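Local coordinates for protein probable thiosulfate sulfurtransferase (PDB 2EG4) that probably transfers sulfur from thiosulfate to cyanide and binds a zinc ion, at residues A[13-27]-A[96-108]. Sequence-based numbering, arbitrary orientation.
Sequences RPRPAYEAGHLPGAR and WEPYATEKEEPKP. With SO4 (sulfate ion), chain F.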
loop_
_atom_site.group_PDB
_atom_site.type_symbol
_atom_site.label_atom_id
_atom_site.label_comp_id
_atom_site.label_asym_id
_atom_site.label_seq_id
_atom_site.Cartn_x
_atom_site.Cartn_y
_atom_site.Cartn_z
ATOM N N ARG A 13 2.731 10.217 -8.834
ATOM C CA ARG A 13 2.264 10.188 -10.213
ATOM C C ARG A 13 3.367 9.709 -11.146
ATOM O O ARG A 13 4.539 9.653 -10.769
ATOM C CB ARG A 13 1.835 11.601 -10.646
ATOM C CG ARG A 13 0.683 12.154 -9.812
ATOM C CD ARG A 13 0.361 13.595 -10.263
ATOM N NE ARG A 13 1.510 14.477 -10.005
ATOM C CZ ARG A 13 1.712 15.647 -10.614
ATOM N NH1 ARG A 13 0.846 16.088 -11.528
ATOM N NH2 ARG A 13 2.782 16.373 -10.323
ATOM N N PRO A 14 3.001 9.341 -12.383
ATOM C CA PRO A 14 4.013 8.894 -13.343
ATOM C C PRO A 14 5.011 10.048 -13.563
ATOM O O PRO A 14 4.662 11.243 -13.443
ATOM C CB PRO A 14 3.187 8.587 -14.592
ATOM C CG PRO A 14 1.883 8.118 -14.021
ATOM C CD PRO A 14 1.636 9.119 -12.897
ATOM N N ARG A 15 6.251 9.709 -13.889
ATOM C CA ARG A 15 7.271 10.729 -14.071
ATOM C C ARG A 15 6.905 11.867 -15.027
ATOM O O ARG A 15 7.224 13.016 -14.750
ATOM C CB ARG A 15 8.609 10.080 -14.485
ATOM C CG ARG A 15 9.749 11.079 -14.699
ATOM C CD ARG A 15 11.121 10.413 -14.514
ATOM N NE ARG A 15 11.569 10.442 -13.120
ATOM C CZ ARG A 15 12.012 11.532 -12.493
ATOM N NH1 ARG A 15 12.076 12.692 -13.135
ATOM N NH2 ARG A 15 12.384 11.465 -11.215
ATOM N N PRO A 16 6.249 11.570 -16.159
ATOM C CA PRO A 16 5.886 12.654 -17.085
ATOM C C PRO A 16 5.080 13.750 -16.387
ATOM O O PRO A 16 5.338 14.940 -16.557
ATOM C CB PRO A 16 5.056 11.939 -18.147
ATOM C CG PRO A 16 5.692 10.591 -18.209
ATOM C CD PRO A 16 5.904 10.254 -16.732
ATOM N N ALA A 17 4.096 13.329 -15.606
ATOM C CA ALA A 17 3.258 14.274 -14.881
ATOM C C ALA A 17 4.101 15.035 -13.867
ATOM O O ALA A 17 3.972 16.246 -13.715
ATOM C CB ALA A 17 2.129 13.538 -14.185
ATOM N N TYR A 18 4.950 14.315 -13.146
ATOM C CA TYR A 18 5.823 14.945 -12.170
ATOM C C TYR A 18 6.686 16.025 -12.855
ATOM O O TYR A 18 6.820 17.142 -12.356
ATOM C CB TYR A 18 6.739 13.889 -11.558
ATOM C CG TYR A 18 7.772 14.449 -10.609
ATOM C CD1 TYR A 18 7.445 14.771 -9.290
ATOM C CD2 TYR A 18 9.096 14.613 -11.016
ATOM C CE1 TYR A 18 8.414 15.233 -8.392
ATOM C CE2 TYR A 18 10.070 15.090 -10.123
ATOM C CZ TYR A 18 9.721 15.393 -8.822
ATOM O OH TYR A 18 10.649 15.894 -7.926
ATOM N N GLU A 19 7.259 15.671 -14.000
ATOM C CA GLU A 19 8.118 16.599 -14.723
ATOM C C GLU A 19 7.377 17.808 -15.296
ATOM O O GLU A 19 7.973 18.881 -15.501
ATOM C CB GLU A 19 8.883 15.830 -15.808
ATOM C CG GLU A 19 10.020 15.013 -15.174
ATOM C CD GLU A 19 10.833 14.210 -16.172
ATOM O OE1 GLU A 19 10.788 14.528 -17.373
ATOM O OE2 GLU A 19 11.527 13.262 -15.745
ATOM N N ALA A 20 6.079 17.649 -15.534
ATOM C CA ALA A 20 5.265 18.738 -16.069
ATOM C C ALA A 20 4.981 19.792 -14.991
ATOM O O ALA A 20 4.609 20.937 -15.296
ATOM C CB ALA A 20 3.955 18.174 -16.625
ATOM N N GLY A 21 5.171 19.405 -13.734
ATOM C CA GLY A 21 4.939 20.304 -12.627
ATOM C C GLY A 21 4.559 19.541 -11.357
ATOM O O GLY A 21 3.595 18.771 -11.354
ATOM N N HIS A 22 5.322 19.763 -10.295
ATOM C CA HIS A 22 5.080 19.124 -9.005
ATOM C C HIS A 22 5.142 20.158 -7.883
ATOM O O HIS A 22 5.537 21.319 -8.097
ATOM C CB HIS A 22 6.108 18.011 -8.754
ATOM C CG HIS A 22 7.531 18.413 -9.031
ATOM N ND1 HIS A 22 8.327 19.050 -8.105
ATOM C CD2 HIS A 22 8.304 18.236 -10.128
ATOM C CE1 HIS A 22 9.532 19.243 -8.616
ATOM N NE2 HIS A 22 9.543 18.758 -9.846
ATOM N N LEU A 23 4.731 19.780 -6.680
ATOM C CA LEU A 23 4.794 20.758 -5.603
ATOM C C LEU A 23 6.258 21.085 -5.297
ATOM O O LEU A 23 7.141 20.236 -5.396
ATOM C CB LEU A 23 4.072 20.251 -4.354
ATOM C CG LEU A 23 2.560 20.551 -4.329
ATOM C CD1 LEU A 23 1.842 19.887 -5.512
ATOM C CD2 LEU A 23 1.970 20.043 -3.017
ATOM N N PRO A 24 6.538 22.343 -4.940
ATOM C CA PRO A 24 7.937 22.694 -4.644
ATOM C C PRO A 24 8.562 21.755 -3.619
ATOM O O PRO A 24 7.996 21.529 -2.548
ATOM C CB PRO A 24 7.830 24.127 -4.118
ATOM C CG PRO A 24 6.661 24.679 -4.915
ATOM C CD PRO A 24 5.653 23.521 -4.895
ATOM N N GLY A 25 9.724 21.216 -3.954
ATOM C CA GLY A 25 10.418 20.340 -3.026
ATOM C C GLY A 25 9.933 18.897 -2.999
ATOM O O GLY A 25 10.507 18.068 -2.302
ATOM N N ALA A 26 8.886 18.588 -3.757
ATOM C CA ALA A 26 8.373 17.212 -3.743
ATOM C C ALA A 26 9.283 16.228 -4.455
ATOM O O ALA A 26 9.837 16.515 -5.511
ATOM C CB ALA A 26 6.974 17.173 -4.363
ATOM N N ARG A 27 9.462 15.056 -3.845
ATOM C CA ARG A 27 10.268 14.012 -4.463
ATOM C C ARG A 27 9.329 13.146 -5.290
ATOM O O ARG A 27 8.151 13.056 -4.972
ATOM C CB ARG A 27 10.900 13.099 -3.399
ATOM C CG ARG A 27 12.079 13.662 -2.635
ATOM C CD ARG A 27 11.674 14.742 -1.679
ATOM N NE ARG A 27 12.663 14.881 -0.608
ATOM C CZ ARG A 27 12.969 16.029 -0.020
ATOM N NH1 ARG A 27 12.384 17.155 -0.409
ATOM N NH2 ARG A 27 13.820 16.045 0.993
ATOM N N TRP A 96 -4.088 19.668 -4.143
ATOM C CA TRP A 96 -2.682 20.007 -4.314
ATOM C C TRP A 96 -2.358 20.551 -5.723
ATOM O O TRP A 96 -1.311 21.165 -5.925
ATOM C CB TRP A 96 -1.804 18.741 -4.088
ATOM C CG TRP A 96 -2.230 17.550 -4.929
ATOM C CD1 TRP A 96 -3.073 16.541 -4.558
ATOM C CD2 TRP A 96 -1.867 17.284 -6.291
ATOM N NE1 TRP A 96 -3.263 15.666 -5.599
ATOM C CE2 TRP A 96 -2.534 16.103 -6.678
ATOM C CE3 TRP A 96 -1.042 17.934 -7.221
ATOM C CZ2 TRP A 96 -2.407 15.562 -7.951
ATOM C CZ3 TRP A 96 -0.908 17.393 -8.491
ATOM C CH2 TRP A 96 -1.589 16.218 -8.846
ATOM N N GLU A 97 -3.256 20.306 -6.674
ATOM C CA GLU A 97 -3.043 20.647 -8.075
ATOM C C GLU A 97 -2.677 22.091 -8.372
ATOM O O GLU A 97 -1.859 22.342 -9.261
ATOM C CB GLU A 97 -4.252 20.200 -8.911
ATOM C CG GLU A 97 -4.503 18.665 -8.856
ATOM C CD GLU A 97 -5.486 18.213 -7.759
ATOM O OE1 GLU A 97 -5.735 18.957 -6.792
ATOM O OE2 GLU A 97 -6.003 17.083 -7.868
ATOM N N PRO A 98 -3.255 23.054 -7.638
ATOM C CA PRO A 98 -2.907 24.459 -7.908
ATOM C C PRO A 98 -1.440 24.768 -7.599
ATOM O O PRO A 98 -0.876 25.762 -8.094
ATOM C CB PRO A 98 -3.823 25.231 -6.955
ATOM C CG PRO A 98 -5.043 24.349 -6.878
ATOM C CD PRO A 98 -4.416 22.962 -6.738
ATOM N N TYR A 99 -0.832 23.919 -6.772
ATOM C CA TYR A 99 0.547 24.114 -6.315
ATOM C C TYR A 99 1.600 23.296 -7.045
ATOM O O TYR A 99 2.776 23.344 -6.679
ATOM C CB TYR A 99 0.619 23.809 -4.817
ATOM C CG TYR A 99 -0.419 24.570 -4.022
ATOM C CD1 TYR A 99 -0.246 25.926 -3.741
ATOM C CD2 TYR A 99 -1.618 23.968 -3.656
ATOM C CE1 TYR A 99 -1.251 26.660 -3.126
ATOM C CE2 TYR A 99 -2.629 24.692 -3.040
ATOM C CZ TYR A 99 -2.435 26.043 -2.787
ATOM O OH TYR A 99 -3.456 26.779 -2.230
ATOM N N ALA A 100 1.185 22.552 -8.069
ATOM C CA ALA A 100 2.089 21.697 -8.854
ATOM C C ALA A 100 2.773 22.559 -9.919
ATOM O O ALA A 100 2.589 22.383 -11.121
ATOM C CB ALA A 100 1.273 20.546 -9.498
ATOM N N THR A 101 3.591 23.490 -9.436
ATOM C CA THR A 101 4.258 24.474 -10.293
ATOM C C THR A 101 5.742 24.284 -10.574
ATOM O O THR A 101 6.300 24.925 -11.482
ATOM C CB THR A 101 4.125 25.857 -9.651
ATOM O OG1 THR A 101 4.728 25.820 -8.345
ATOM C CG2 THR A 101 2.653 26.251 -9.499
ATOM N N GLU A 102 6.389 23.431 -9.793
ATOM C CA GLU A 102 7.824 23.237 -9.932
ATOM C C GLU A 102 8.212 22.168 -10.936
ATOM O O GLU A 102 7.687 21.054 -10.923
ATOM C CB GLU A 102 8.425 22.937 -8.556
ATOM C CG GLU A 102 9.947 22.743 -8.542
ATOM C CD GLU A 102 10.484 22.492 -7.144
ATOM O OE1 GLU A 102 10.570 21.311 -6.730
ATOM O OE2 GLU A 102 10.809 23.476 -6.442
ATOM N N LYS A 103 9.153 22.515 -11.807
ATOM C CA LYS A 103 9.625 21.588 -12.829
ATOM C C LYS A 103 10.946 20.921 -12.433
ATOM O O LYS A 103 11.151 19.732 -12.695
ATOM C CB LYS A 103 9.798 22.319 -14.161
ATOM C CG LYS A 103 8.747 21.984 -15.203
ATOM C CD LYS A 103 7.342 22.334 -14.729
ATOM C CE LYS A 103 7.151 23.834 -14.547
ATOM N NZ LYS A 103 5.702 24.190 -14.471
ATOM N N GLU A 104 11.827 21.683 -11.791
ATOM C CA GLU A 104 13.130 21.170 -11.367
ATOM C C GLU A 104 12.966 20.095 -10.300
ATOM O O GLU A 104 12.157 20.231 -9.382
ATOM C CB GLU A 104 13.992 22.308 -10.811
ATOM C CG GLU A 104 13.500 22.845 -9.462
ATOM C CD GLU A 104 14.464 23.829 -8.814
ATOM O OE1 GLU A 104 15.685 23.542 -8.792
ATOM O OE2 GLU A 104 13.999 24.881 -8.310
ATOM N N GLU A 105 13.752 19.032 -10.409
ATOM C CA GLU A 105 13.677 17.943 -9.445
ATOM C C GLU A 105 14.676 18.194 -8.325
ATOM O O GLU A 105 15.862 18.409 -8.579
ATOM C CB GLU A 105 13.984 16.620 -10.144
ATOM C CG GLU A 105 13.806 15.404 -9.260
ATOM C CD GLU A 105 13.780 14.125 -10.055
ATOM O OE1 GLU A 105 13.598 13.051 -9.448
ATOM O OE2 GLU A 105 13.937 14.189 -11.294
ATOM N N PRO A 106 14.211 18.177 -7.069
ATOM C CA PRO A 106 15.128 18.416 -5.955
ATOM C C PRO A 106 16.210 17.351 -5.830
ATOM O O PRO A 106 16.033 16.211 -6.267
ATOM C CB PRO A 106 14.201 18.454 -4.741
ATOM C CG PRO A 106 13.082 17.534 -5.140
ATOM C CD PRO A 106 12.847 17.878 -6.589
ATOM N N LYS A 107 17.339 17.753 -5.252
ATOM C CA LYS A 107 18.474 16.868 -5.024
ATOM C C LYS A 107 18.731 16.938 -3.532
ATOM O O LYS A 107 19.631 17.647 -3.077
ATOM C CB LYS A 107 19.724 17.355 -5.761
ATOM C CG LYS A 107 19.635 17.364 -7.278
ATOM C CD LYS A 107 21.034 17.559 -7.870
ATOM C CE LYS A 107 21.018 17.735 -9.385
ATOM N NZ LYS A 107 20.497 19.075 -9.794
ATOM N N PRO A 108 17.933 16.208 -2.744
ATOM C CA PRO A 108 18.091 16.210 -1.290
ATOM C C PRO A 108 19.441 15.660 -0.844
ATOM O O PRO A 108 20.061 14.856 -1.544
ATOM C CB PRO A 108 16.948 15.311 -0.813
ATOM C CG PRO A 108 15.962 15.351 -1.933
ATOM C CD PRO A 108 16.836 15.314 -3.146
HETATM S S SO4 F . 12.178 7.824 -10.777
HETATM O O1 SO4 F . 11.421 7.938 -12.066
HETATM O O2 SO4 F . 11.801 6.546 -10.086
HETATM O O3 SO4 F . 13.650 7.823 -11.062
HETATM O O4 SO4 F . 11.839 8.987 -9.892
HETATM O O HOH W 1 10.737 18.847 -15.811
#
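Arg15 and Glu105 form an end-on salt bridge at the surface. Glu105 can be followed outward. Its CB lies near the Tyr18 hydroxyl. CG packs closer, 3.5 Å from Tyr18 OH and in the plane of that ring. Glu105 CD meets the ring obliquely, 3.8 Å from Tyr18 CE2. Glu105 OE1 takes Arg15 NH2 at 2.7 Å, on the syn side but tilted 28° out of the carboxylate plane. Glu105 OE2 takes Arg15 NH1 at 3.0 Å, from above that plane. CG stands anti to the backbone N (chi1 -175°) and the chain stays extended, which carries the carboxylate out to the guanidinium. Glu19 OE2 also binds Arg15 NH1, and a sulfate, probably from the crystallisation liquor, takes NE and NH2. An alanine in place of Arg15 would probably leave the Glu19 and Glu105 carboxylates without their shared cation.

Deeper in, His22 N binds Glu102 O at 2.8 Å. Thr101 and Glu102 make a classic bulge opposite His22. Glu102 OE1 accepts Gly25 N at 2.9 Å, holding the Leu23 to Ala26 turn. Leu23 CD1 packs 3.9 Å from Trp96 CE3. The contact thus ties the chain after strand 89-92 to the beta-alpha-beta crossover from strand 8-11 to 27-28, by hydrogen bonds and a small apolar patch inside and a salt-bridge network at the rim.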